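Local coordinates for protein nicotinate phosphoribosyltransferase (Saccharomyces cerevisiae, PDB 1VLP) that catalyses the ATP-dependent formation of nicotinate ribonucleotide from nicotinate and phosphoribosyl diphosphate, the first step of NAD biosynthesis from nicotinic acid, at residues Asp25-Thr30 against Thr241-Trp246; Tyr46-Arg51 against Leu129-Ser134; Lys59-Trp64 against Lys157-Asp162; Glu166-Gln171 against Asp201-Gly206. All coordinates share one frame; numbering follows the deposited sequence.

Contact 1 of 4, residues Asp25-Thr30 against Thr241-Trp246; sequences DMYKIT and TVAHEW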
# COMPACT_ATOMS: atom_id res chain seq x y z
N ASP A 25 3.55 -5.86 -0.12
CA ASP A 25 3.94 -4.67 -0.89
C ASP A 25 5.37 -4.21 -0.53
O ASP A 25 5.70 -4.20 0.67
CB ASP A 25 2.95 -3.51 -0.64
CG ASP A 25 1.50 -3.83 -1.13
OD1 ASP A 25 1.31 -4.13 -2.31
OD2 ASP A 25 0.58 -3.82 -0.30
N MSE A 26 6.19 -3.85 -1.52
CA MSE A 26 7.57 -3.41 -1.24
C MSE A 26 7.65 -2.32 -0.22
O MSE A 26 8.59 -2.33 0.60
CB MSE A 26 8.29 -2.95 -2.49
CG MSE A 26 9.65 -2.27 -2.18
SE MSE A 26 10.56 -2.10 -3.87
CE MSE A 26 11.86 -0.58 -3.30
N TYR A 27 6.66 -1.41 -0.19
CA TYR A 27 6.71 -0.33 0.81
C TYR A 27 6.72 -0.86 2.24
O TYR A 27 7.29 -0.21 3.12
CB TYR A 27 5.61 0.73 0.62
CG TYR A 27 4.25 0.37 1.20
CD1 TYR A 27 3.96 0.61 2.54
CD2 TYR A 27 3.29 -0.23 0.43
CE1 TYR A 27 2.71 0.28 3.08
CE2 TYR A 27 2.02 -0.57 0.97
CZ TYR A 27 1.75 -0.31 2.28
OH TYR A 27 0.50 -0.66 2.76
N LYS A 28 6.18 -2.06 2.46
CA LYS A 28 6.25 -2.62 3.82
C LYS A 28 7.67 -2.95 4.28
O LYS A 28 8.04 -2.70 5.42
CB LYS A 28 5.28 -3.80 4.01
CG LYS A 28 3.82 -3.42 3.86
CD LYS A 28 3.06 -3.09 5.18
CE LYS A 28 3.44 -1.85 5.95
NZ LYS A 28 2.44 -1.66 7.07
N ILE A 29 8.49 -3.48 3.38
CA ILE A 29 9.86 -3.77 3.67
C ILE A 29 10.71 -2.53 3.83
O ILE A 29 11.55 -2.47 4.71
CB ILE A 29 10.42 -4.77 2.59
CG1 ILE A 29 9.66 -6.11 2.68
CG2 ILE A 29 11.93 -5.02 2.72
CD1 ILE A 29 9.76 -6.84 4.04
N THR A 30 10.52 -1.53 2.98
CA THR A 30 11.29 -0.27 3.16
C THR A 30 10.87 0.43 4.46
O THR A 30 11.76 0.87 5.21
CB THR A 30 11.20 0.65 1.94
OG1 THR A 30 9.84 0.89 1.60
CG2 THR A 30 11.91 0.01 0.76
N THR A 241 6.99 3.14 -2.56
CA THR A 241 7.14 4.56 -2.19
C THR A 241 7.13 4.58 -0.63
O THR A 241 6.88 3.59 -0.01
CB THR A 241 5.92 5.39 -2.81
OG1 THR A 241 6.16 5.68 -4.18
CG2 THR A 241 5.60 6.70 -2.11
N VAL A 242 7.42 5.72 0.00
CA VAL A 242 7.05 5.88 1.40
C VAL A 242 5.50 5.76 1.56
O VAL A 242 4.73 6.06 0.62
CB VAL A 242 7.57 7.21 1.92
CG1 VAL A 242 6.68 8.37 1.41
CG2 VAL A 242 7.66 7.16 3.45
N ALA A 243 5.04 5.33 2.74
CA ALA A 243 3.60 5.23 3.01
C ALA A 243 3.21 6.32 4.03
O ALA A 243 4.08 6.88 4.67
CB ALA A 243 3.25 3.85 3.60
N HIS A 244 1.92 6.59 4.16
CA HIS A 244 1.45 7.59 5.15
C HIS A 244 1.91 7.29 6.54
O HIS A 244 2.18 8.22 7.29
CB HIS A 244 -0.08 7.74 5.17
CG HIS A 244 -0.66 8.24 3.88
ND1 HIS A 244 -0.48 9.52 3.42
CD2 HIS A 244 -1.39 7.59 2.94
CE1 HIS A 244 -1.10 9.65 2.25
NE2 HIS A 244 -1.66 8.49 1.95
N GLU A 245 2.02 5.99 6.87
CA GLU A 245 2.30 5.61 8.26
C GLU A 245 3.65 6.13 8.74
O GLU A 245 3.82 6.44 9.92
CB GLU A 245 2.10 4.10 8.45
CG GLU A 245 3.06 3.21 7.88
CD GLU A 245 2.83 1.71 8.32
OE1 GLU A 245 2.89 1.46 9.55
OE2 GLU A 245 2.71 0.85 7.45
N TRP A 246 4.58 6.38 7.81
CA TRP A 246 5.86 6.99 8.13
C TRP A 246 5.71 8.35 8.73
O TRP A 246 6.11 8.55 9.88
CB TRP A 246 6.79 7.00 6.91
CG TRP A 246 8.15 7.51 7.22
CD1 TRP A 246 8.74 8.61 6.67
CD2 TRP A 246 9.12 6.94 8.11
NE1 TRP A 246 9.98 8.77 7.18
CE2 TRP A 246 10.25 7.77 8.06
CE3 TRP A 246 9.14 5.82 8.97
CZ2 TRP A 246 11.40 7.53 8.83
CZ3 TRP A 246 10.27 5.58 9.72
CH2 TRP A 246 11.38 6.41 9.65
O HOH W 1 9.26 1.76 -0.88
O HOH W 2 7.95 2.89 2.16
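Y27 and K28, neighbours on the first turn of helix 26-38, meet the segment 241-246 in different ways. The Y27 ring slants against A243, whose CB comes to 3.5 Å from Y27 CD1 and lies almost as near CE1. A chi1 of 82°, with CG between the backbone N and the carbonyl carbon, directs the ring at A243. The backbone itself sets Y27 CB 3.2 Å from the carbonyl O of T241. K28 starts out away from the segment but doubles back through bends at chi2 (-95°) and chi3 (68°), so that NZ reaches E245 OE2 at 2.6 Å. This salt bridge uses the syn lone pair of OE2, and the two side chains meet at nearly a right angle. On its way K28 passes CG 3.9 Å above one face of the Y27 ring, near the rim, while E245 OE2 lies at the ring edge. E144 ties the group together by accepting from both Y27 OH and K28 NZ; E245 OE1 probably hydrogen-bonds to Y46 OH, though the modelled separation is doubtfully short. On the other flank two waters bridge T30 OG1 to T241 O, one donating only weakly at 3.1 Å. Y27 and T241, both probably nicotinate-binding, are thus brought together from the N-terminal domain and the barrel-type region, consistent with a wall of the nicotinate pocket at their junction.

Contact 2 of 4, residues Tyr46-Arg51 against Leu129-Ser134; sequences YKYTNR and LKILVS
Y46, K47 and Y48 pair with I131, L132 and V133 in the antiparallel sheet of the N-terminal domain, where strands 43-50 and 126-134 are direct neighbours. Backbone bonds set the register. Y46 and V133 form a hydrogen-bonded pair, with Y46 N to V133 O at 2.8 Å and V133 N to Y46 O at 3.0 Å, and K47 faces L132 as a non-hydrogen-bonded pair. Y48 N still reaches I131 O at 3.1 Å, in a nearly straight bond (174°).

The apolar contacts lie mainly on one face, where helix 144-159 covers Y48, L129, I131 and V133. Y48 CB touches I131 CB at 3.8 Å, and with CG anti to the backbone N (chi1 165°) the ring is carried across toward L129, CE2 packing on L129 CB with L129 O at the ring edge. Cutting Y48 back to alanine would probably open a gap beside L129 and I151, although no hydroxyl bond would be lost, since the buried OH has no partner in the model. On the other face K47 CB meets L132 CD2 at 3.8 Å.

Water completes the pairing: water 3 donates to Y48 O at 2.9 Å and accepts from I131 N at 3.0 Å.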
# COMPACT_ATOMS: atom_id res chain seq x y z
N TYR A 46 -2.09 -0.87 15.37
CA TYR A 46 -2.91 -0.77 14.13
C TYR A 46 -4.28 -1.35 14.39
O TYR A 46 -4.42 -2.30 15.20
CB TYR A 46 -2.29 -1.58 12.96
CG TYR A 46 -0.91 -1.14 12.49
CD1 TYR A 46 0.24 -1.53 13.20
CD2 TYR A 46 -0.75 -0.37 11.35
CE1 TYR A 46 1.51 -1.15 12.77
CE2 TYR A 46 0.52 0.02 10.92
CZ TYR A 46 1.64 -0.38 11.67
OH TYR A 46 2.90 -0.06 11.28
N LYS A 47 -5.29 -0.86 13.66
CA LYS A 47 -6.65 -1.33 13.83
C LYS A 47 -7.28 -1.61 12.49
O LYS A 47 -7.17 -0.85 11.58
CB LYS A 47 -7.51 -0.31 14.57
CG LYS A 47 -9.03 -0.51 14.37
CD LYS A 47 -9.93 0.56 15.07
CE LYS A 47 -11.45 0.21 14.93
NZ LYS A 47 -12.15 0.67 13.68
N TYR A 48 -7.97 -2.74 12.46
CA TYR A 48 -8.81 -3.16 11.32
C TYR A 48 -10.12 -2.40 11.32
O TYR A 48 -10.76 -2.25 12.33
CB TYR A 48 -9.09 -4.65 11.43
CG TYR A 48 -10.20 -5.24 10.58
CD1 TYR A 48 -9.96 -5.63 9.25
CD2 TYR A 48 -11.49 -5.39 11.11
CE1 TYR A 48 -10.96 -6.18 8.50
CE2 TYR A 48 -12.53 -5.96 10.33
CZ TYR A 48 -12.23 -6.39 9.04
OH TYR A 48 -13.21 -6.99 8.30
N THR A 49 -10.54 -1.95 10.15
CA THR A 49 -11.86 -1.40 10.00
C THR A 49 -12.45 -1.93 8.70
O THR A 49 -11.77 -2.01 7.67
CB THR A 49 -11.83 0.16 9.94
OG1 THR A 49 -11.20 0.66 11.12
CG2 THR A 49 -13.26 0.69 9.88
N ASN A 50 -13.68 -2.39 8.82
CA ASN A 50 -14.46 -2.81 7.67
C ASN A 50 -15.41 -1.68 7.29
O ASN A 50 -16.42 -1.46 7.96
CB ASN A 50 -15.24 -4.09 7.97
CG ASN A 50 -16.06 -4.58 6.77
OD1 ASN A 50 -16.00 -3.98 5.69
ND2 ASN A 50 -16.88 -5.65 6.97
N ARG A 51 -15.03 -0.92 6.27
CA ARG A 51 -15.88 0.21 5.81
C ARG A 51 -17.15 -0.29 5.09
O ARG A 51 -18.17 0.42 5.08
CB ARG A 51 -15.10 1.13 4.89
CG ARG A 51 -13.88 1.74 5.59
CD ARG A 51 -12.88 2.33 4.62
NE ARG A 51 -11.91 3.13 5.36
CZ ARG A 51 -10.88 3.75 4.81
NH1 ARG A 51 -10.66 3.64 3.51
NH2 ARG A 51 -10.05 4.44 5.59
N LEU A 129 -15.53 -8.74 12.63
CA LEU A 129 -14.17 -8.97 13.11
C LEU A 129 -13.63 -7.79 13.86
O LEU A 129 -13.90 -6.63 13.52
CB LEU A 129 -13.20 -9.29 11.95
CG LEU A 129 -13.66 -10.24 10.86
CD1 LEU A 129 -12.54 -10.48 9.90
CD2 LEU A 129 -14.19 -11.52 11.46
N LYS A 130 -12.90 -8.08 14.93
CA LYS A 130 -12.17 -7.07 15.66
C LYS A 130 -10.70 -7.50 15.67
O LYS A 130 -10.38 -8.57 16.17
CB LYS A 130 -12.71 -6.93 17.08
CG LYS A 130 -12.09 -5.77 17.81
CD LYS A 130 -12.77 -5.50 19.17
CE LYS A 130 -11.83 -4.79 20.11
NZ LYS A 130 -12.48 -4.45 21.42
N ILE A 131 -9.84 -6.67 15.10
CA ILE A 131 -8.41 -6.98 15.01
C ILE A 131 -7.58 -5.79 15.39
O ILE A 131 -7.68 -4.74 14.77
CB ILE A 131 -7.99 -7.51 13.62
CG1 ILE A 131 -8.77 -8.79 13.25
CG2 ILE A 131 -6.49 -7.86 13.61
CD1 ILE A 131 -8.76 -9.08 11.74
N LEU A 132 -6.77 -5.95 16.44
CA LEU A 132 -5.74 -5.00 16.80
C LEU A 132 -4.36 -5.64 16.73
O LEU A 132 -4.19 -6.77 17.15
CB LEU A 132 -5.96 -4.51 18.22
CG LEU A 132 -7.21 -3.67 18.45
CD1 LEU A 132 -7.35 -3.47 19.92
CD2 LEU A 132 -7.09 -2.36 17.74
N VAL A 133 -3.40 -4.93 16.16
CA VAL A 133 -2.04 -5.39 16.05
C VAL A 133 -1.13 -4.39 16.82
O VAL A 133 -1.10 -3.20 16.48
CB VAL A 133 -1.58 -5.54 14.59
CG1 VAL A 133 -0.24 -6.18 14.53
CG2 VAL A 133 -2.61 -6.30 13.72
N SER A 134 -0.50 -4.85 17.89
CA SER A 134 0.18 -3.92 18.76
C SER A 134 1.47 -4.53 19.28
O SER A 134 1.61 -5.72 19.54
CB SER A 134 -0.75 -3.49 19.89
OG SER A 134 -0.17 -2.53 20.77
O HOH W 3 -10.98 -3.91 14.66

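Contact 3 of 4, residues Lys59-Trp64 against Lys157-Asp162; sequences KEAINW and KFVDID
Helix 59-71 packs against the C-terminal part of helix 144-159 chiefly through F158, whose ring has E60, A61 and W64 on one side and K157 CG over the other face. The contact lies near the surface, far from the nicotinate site, and joins two helices beside the antiparallel sheet. F158 CE2 pushes over one face of the W64 indole, 3.3 Å from W64 CG. The two ring planes are inclined at 57°. On the same indole face K157 lays its CD, 4.1 Å from W64 CZ2, so the aliphatic part of the lysine lines both aromatics.

At the CD1-CE1 edge of the phenyl ring, away from the CE2 end that meets W64, E60 extends from a CG anti to its N (chi1 -160°) and crosses the ring nearly at a right angle, with CD 3.3 Å from F158 CD1. A61 allows close approach of the backbones, its CB 3.9 Å from F158 CB and also near V159 CG2. Replacing F158 with a serine would probably open a gap against the W64 face and A61 and leave the E60 carboxylate without the ring it crosses. At D160 the chain folds into an Asx turn, D160 OD1 accepting from D162 N at 3.1 Å.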
# COMPACT_ATOMS: atom_id res chain seq x y z
N LYS A 59 -18.69 -18.33 10.84
CA LYS A 59 -17.78 -19.06 11.70
C LYS A 59 -16.71 -19.77 10.90
O LYS A 59 -15.55 -19.82 11.32
CB LYS A 59 -18.55 -20.07 12.58
CG LYS A 59 -19.22 -19.40 13.78
N GLU A 60 -17.07 -20.30 9.75
CA GLU A 60 -16.07 -20.98 8.90
C GLU A 60 -14.90 -20.05 8.55
O GLU A 60 -13.73 -20.41 8.73
CB GLU A 60 -16.69 -21.46 7.60
CG GLU A 60 -15.88 -22.57 6.92
CD GLU A 60 -16.60 -23.20 5.72
OE1 GLU A 60 -17.71 -22.74 5.32
OE2 GLU A 60 -16.03 -24.18 5.16
N ALA A 61 -15.24 -18.86 8.06
CA ALA A 61 -14.21 -17.85 7.69
C ALA A 61 -13.33 -17.49 8.89
O ALA A 61 -12.09 -17.40 8.77
CB ALA A 61 -14.88 -16.62 7.16
N ILE A 62 -13.97 -17.28 10.04
CA ILE A 62 -13.25 -16.88 11.24
C ILE A 62 -12.25 -17.96 11.67
O ILE A 62 -11.07 -17.68 12.00
CB ILE A 62 -14.24 -16.51 12.35
CG1 ILE A 62 -14.98 -15.22 11.96
CG2 ILE A 62 -13.52 -16.38 13.74
CD1 ILE A 62 -16.22 -14.89 12.81
N ASN A 63 -12.70 -19.21 11.66
CA ASN A 63 -11.82 -20.30 12.08
C ASN A 63 -10.63 -20.44 11.12
O ASN A 63 -9.52 -20.71 11.57
CB ASN A 63 -12.60 -21.62 12.20
CG ASN A 63 -13.61 -21.60 13.35
OD1 ASN A 63 -13.40 -20.90 14.33
ND2 ASN A 63 -14.70 -22.37 13.21
N TRP A 64 -10.86 -20.30 9.81
CA TRP A 64 -9.80 -20.38 8.82
C TRP A 64 -8.81 -19.22 9.04
O TRP A 64 -7.62 -19.40 9.00
CB TRP A 64 -10.40 -20.36 7.41
CG TRP A 64 -9.45 -20.52 6.30
CD1 TRP A 64 -9.06 -21.70 5.73
CD2 TRP A 64 -8.82 -19.48 5.53
NE1 TRP A 64 -8.22 -21.46 4.66
CE2 TRP A 64 -8.05 -20.11 4.53
CE3 TRP A 64 -8.85 -18.09 5.59
CZ2 TRP A 64 -7.35 -19.38 3.60
CZ3 TRP A 64 -8.14 -17.37 4.65
CH2 TRP A 64 -7.41 -18.01 3.68
N LYS A 157 -13.82 -16.90 -0.18
CA LYS A 157 -13.76 -18.37 -0.08
C LYS A 157 -14.95 -18.96 0.66
O LYS A 157 -15.46 -20.03 0.28
CB LYS A 157 -12.44 -18.75 0.64
CG LYS A 157 -11.95 -20.15 0.46
CD LYS A 157 -10.56 -20.33 1.20
CE LYS A 157 -9.98 -21.71 0.95
NZ LYS A 157 -9.60 -21.93 -0.49
N PHE A 158 -15.34 -18.32 1.77
CA PHE A 158 -16.33 -18.86 2.71
C PHE A 158 -17.66 -18.11 2.75
O PHE A 158 -18.69 -18.71 3.12
CB PHE A 158 -15.73 -18.93 4.12
CG PHE A 158 -14.54 -19.81 4.19
CD1 PHE A 158 -14.69 -21.20 3.97
CD2 PHE A 158 -13.27 -19.28 4.34
CE1 PHE A 158 -13.58 -22.04 3.96
CE2 PHE A 158 -12.15 -20.11 4.36
CZ PHE A 158 -12.30 -21.49 4.17
N VAL A 159 -17.65 -16.82 2.45
CA VAL A 159 -18.85 -16.01 2.61
C VAL A 159 -19.58 -15.74 1.28
O VAL A 159 -20.78 -16.08 1.18
CB VAL A 159 -18.58 -14.69 3.39
CG1 VAL A 159 -19.86 -13.89 3.65
CG2 VAL A 159 -17.87 -15.00 4.69
N ASP A 160 -18.94 -15.05 0.36
CA ASP A 160 -19.45 -14.78 -0.96
C ASP A 160 -18.75 -15.65 -1.96
O ASP A 160 -17.62 -15.36 -2.32
CB ASP A 160 -19.24 -13.32 -1.35
CG ASP A 160 -19.91 -12.96 -2.67
OD1 ASP A 160 -20.52 -13.84 -3.33
OD2 ASP A 160 -19.82 -11.80 -3.07
N ILE A 161 -19.43 -16.72 -2.41
CA ILE A 161 -18.84 -17.61 -3.41
C ILE A 161 -19.50 -17.48 -4.78
O ILE A 161 -19.25 -18.29 -5.67
CB ILE A 161 -18.97 -19.09 -2.96
CG1 ILE A 161 -20.45 -19.48 -2.88
CG2 ILE A 161 -18.32 -19.29 -1.60
N ASP A 162 -20.32 -16.44 -4.95
CA ASP A 162 -20.98 -16.18 -6.24
C ASP A 162 -20.09 -15.42 -7.24
O ASP A 162 -20.28 -14.23 -7.49
CB ASP A 162 -22.24 -15.41 -5.98
CG ASP A 162 -23.14 -15.29 -7.22
OD1 ASP A 162 -22.84 -15.91 -8.28
OD2 ASP A 162 -24.11 -14.52 -7.12

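Contact 4 of 4, residues Glu166-Gln171 against Asp201-Gly206; sequences ENQLEQ and DLIMQG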
# COMPACT_ATOMS: atom_id res chain seq x y z
N GLU A 166 -13.23 -17.16 -14.39
CA GLU A 166 -13.33 -17.12 -15.83
C GLU A 166 -12.98 -15.75 -16.33
O GLU A 166 -13.42 -14.75 -15.78
CB GLU A 166 -14.72 -17.50 -16.29
CG GLU A 166 -15.06 -18.97 -15.97
CD GLU A 166 -14.07 -19.97 -16.61
OE1 GLU A 166 -14.05 -20.06 -17.87
OE2 GLU A 166 -13.32 -20.63 -15.85
N ASN A 167 -12.12 -15.74 -17.35
CA ASN A 167 -11.70 -14.54 -18.06
C ASN A 167 -10.85 -13.54 -17.26
O ASN A 167 -10.62 -12.42 -17.75
CB ASN A 167 -12.90 -13.83 -18.67
CG ASN A 167 -13.62 -14.69 -19.71
OD1 ASN A 167 -13.00 -15.14 -20.69
ND2 ASN A 167 -14.91 -14.96 -19.48
N GLN A 168 -10.39 -13.91 -16.06
CA GLN A 168 -9.53 -13.01 -15.24
C GLN A 168 -8.22 -12.70 -15.96
O GLN A 168 -7.80 -11.52 -16.13
CB GLN A 168 -9.25 -13.61 -13.87
CG GLN A 168 -10.43 -13.45 -12.89
CD GLN A 168 -10.75 -11.99 -12.64
OE1 GLN A 168 -9.81 -11.22 -12.41
NE2 GLN A 168 -12.06 -11.60 -12.65
N LEU A 169 -7.59 -13.72 -16.51
CA LEU A 169 -6.33 -13.44 -17.22
C LEU A 169 -6.55 -12.50 -18.44
O LEU A 169 -5.83 -11.50 -18.60
CB LEU A 169 -5.68 -14.75 -17.64
CG LEU A 169 -4.29 -14.74 -18.29
CD1 LEU A 169 -3.83 -16.19 -18.19
CD2 LEU A 169 -4.34 -14.26 -19.73
N GLU A 170 -7.54 -12.84 -19.27
CA GLU A 170 -7.88 -12.07 -20.47
C GLU A 170 -8.29 -10.62 -20.17
O GLU A 170 -7.94 -9.69 -20.93
CB GLU A 170 -9.03 -12.80 -21.17
CG GLU A 170 -8.64 -14.17 -21.78
CD GLU A 170 -8.53 -15.36 -20.78
OE1 GLU A 170 -8.88 -15.30 -19.58
OE2 GLU A 170 -8.04 -16.42 -21.25
N GLN A 171 -9.03 -10.43 -19.07
CA GLN A 171 -9.46 -9.09 -18.66
C GLN A 171 -8.27 -8.19 -18.26
O GLN A 171 -8.20 -7.00 -18.63
CB GLN A 171 -10.48 -9.24 -17.53
CG GLN A 171 -10.91 -7.96 -16.94
CD GLN A 171 -12.03 -8.16 -15.93
OE1 GLN A 171 -13.21 -8.13 -16.28
NE2 GLN A 171 -11.66 -8.41 -14.71
N ASP A 201 -2.18 -13.78 -9.11
CA ASP A 201 -1.35 -14.53 -10.04
C ASP A 201 -1.89 -14.57 -11.48
O ASP A 201 -1.14 -14.41 -12.46
CB ASP A 201 -1.13 -15.94 -9.52
CG ASP A 201 -0.16 -16.72 -10.41
OD1 ASP A 201 1.06 -16.39 -10.40
OD2 ASP A 201 -0.63 -17.61 -11.10
N LEU A 202 -3.21 -14.74 -11.62
CA LEU A 202 -3.82 -14.75 -12.95
C LEU A 202 -3.72 -13.39 -13.62
O LEU A 202 -3.44 -13.34 -14.81
CB LEU A 202 -5.28 -15.19 -12.90
CG LEU A 202 -5.51 -16.67 -12.65
CD1 LEU A 202 -7.00 -16.83 -12.40
CD2 LEU A 202 -5.00 -17.46 -13.83
N ILE A 203 -3.92 -12.30 -12.88
CA ILE A 203 -3.78 -10.96 -13.48
C ILE A 203 -2.31 -10.64 -13.82
O ILE A 203 -2.04 -10.02 -14.83
CB ILE A 203 -4.59 -9.87 -12.72
CG1 ILE A 203 -3.95 -9.49 -11.41
CG2 ILE A 203 -6.05 -10.28 -12.61
CD1 ILE A 203 -2.82 -8.50 -11.57
N MSE A 204 -1.38 -11.17 -13.04
CA MSE A 204 0.05 -11.05 -13.39
C MSE A 204 0.32 -11.74 -14.72
O MSE A 204 1.02 -11.20 -15.61
CB MSE A 204 0.95 -11.65 -12.30
CG MSE A 204 1.13 -10.81 -11.03
SE MSE A 204 1.79 -8.99 -11.37
CE MSE A 204 3.54 -9.48 -12.22
N GLN A 205 -0.20 -12.95 -14.87
CA GLN A 205 -0.18 -13.68 -16.17
C GLN A 205 -0.71 -12.87 -17.32
O GLN A 205 -0.07 -12.82 -18.39
CB GLN A 205 -0.91 -15.03 -16.05
CG GLN A 205 -0.20 -16.02 -15.19
CD GLN A 205 -0.94 -17.36 -15.17
OE1 GLN A 205 -1.34 -17.84 -16.21
NE2 GLN A 205 -1.16 -17.92 -13.98
N GLY A 206 -1.84 -12.17 -17.11
CA GLY A 206 -2.45 -11.34 -18.18
C GLY A 206 -1.63 -10.16 -18.60
O GLY A 206 -1.43 -9.88 -19.80
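L169 and G206 are the residues of the two segments whose CA atoms lie nearest, 4.5 Å apart, where helix 168-181 packs on helix 197-213 beside the parallel sheet; the second helix follows strand 186-188 of that sheet. At this point L169 O receives a CA-H...O contact from G206 CA at 3.4 Å, and any CB on G206 would run into that same carbonyl oxygen. The L169 side chain, its CG anti to the backbone N (chi1 -174°), lies along the groove of the other helix: CG rests 3.7 Å from G206 N and close to L202 O, CD2 touches G206 CA, and CD1 meets Q205 OE1 at 3.6 Å, crossing that side chain at about a right angle. Q168 adds a looser layer, CB 4.2 Å from L202 CD1 and OE1 alongside I203 CG2 at 3.9 Å, the two side chains pointing the same way.

A second shell fixes these groups. The amide of Q168 is anchored through NE2 to the carbonyl of D372, which Q171 NE2 also uses, and I203 leans on F369 and T370 of helix 367-370. D201 is held through OD1 by K233 and Y234 of helix 228-234. Its other oxygen orients the amide that faces L169: Q205 NE2 donates to D201 OD2 at 2.9 Å, approaching from above the carboxylate plane, 43° out of it.

How the contacts relate
Contact 1 lies deepest, near the centre of the chain, and is the one that holds residues that probably bind nicotinate; its chemistry is charged and water-bridged. Contact 2 is also buried but depends on backbone pairing, and it adjoins contact 1 where Y46 meets E245. Contacts 3 and 4 lie further out and are partly buried, and across both helix pairs side-chain packing replaces hydrogen bonds: an oblique aromatic pair in contact 3, close backbone approach at a glycine in contact 4. Helix 144-159 is shared, carrying K157 and F158 of contact 3 and covering the sheet of contact 2. L129 CD2 also packs 3.8 Å from I62 CG1, linking sheet and helix directly.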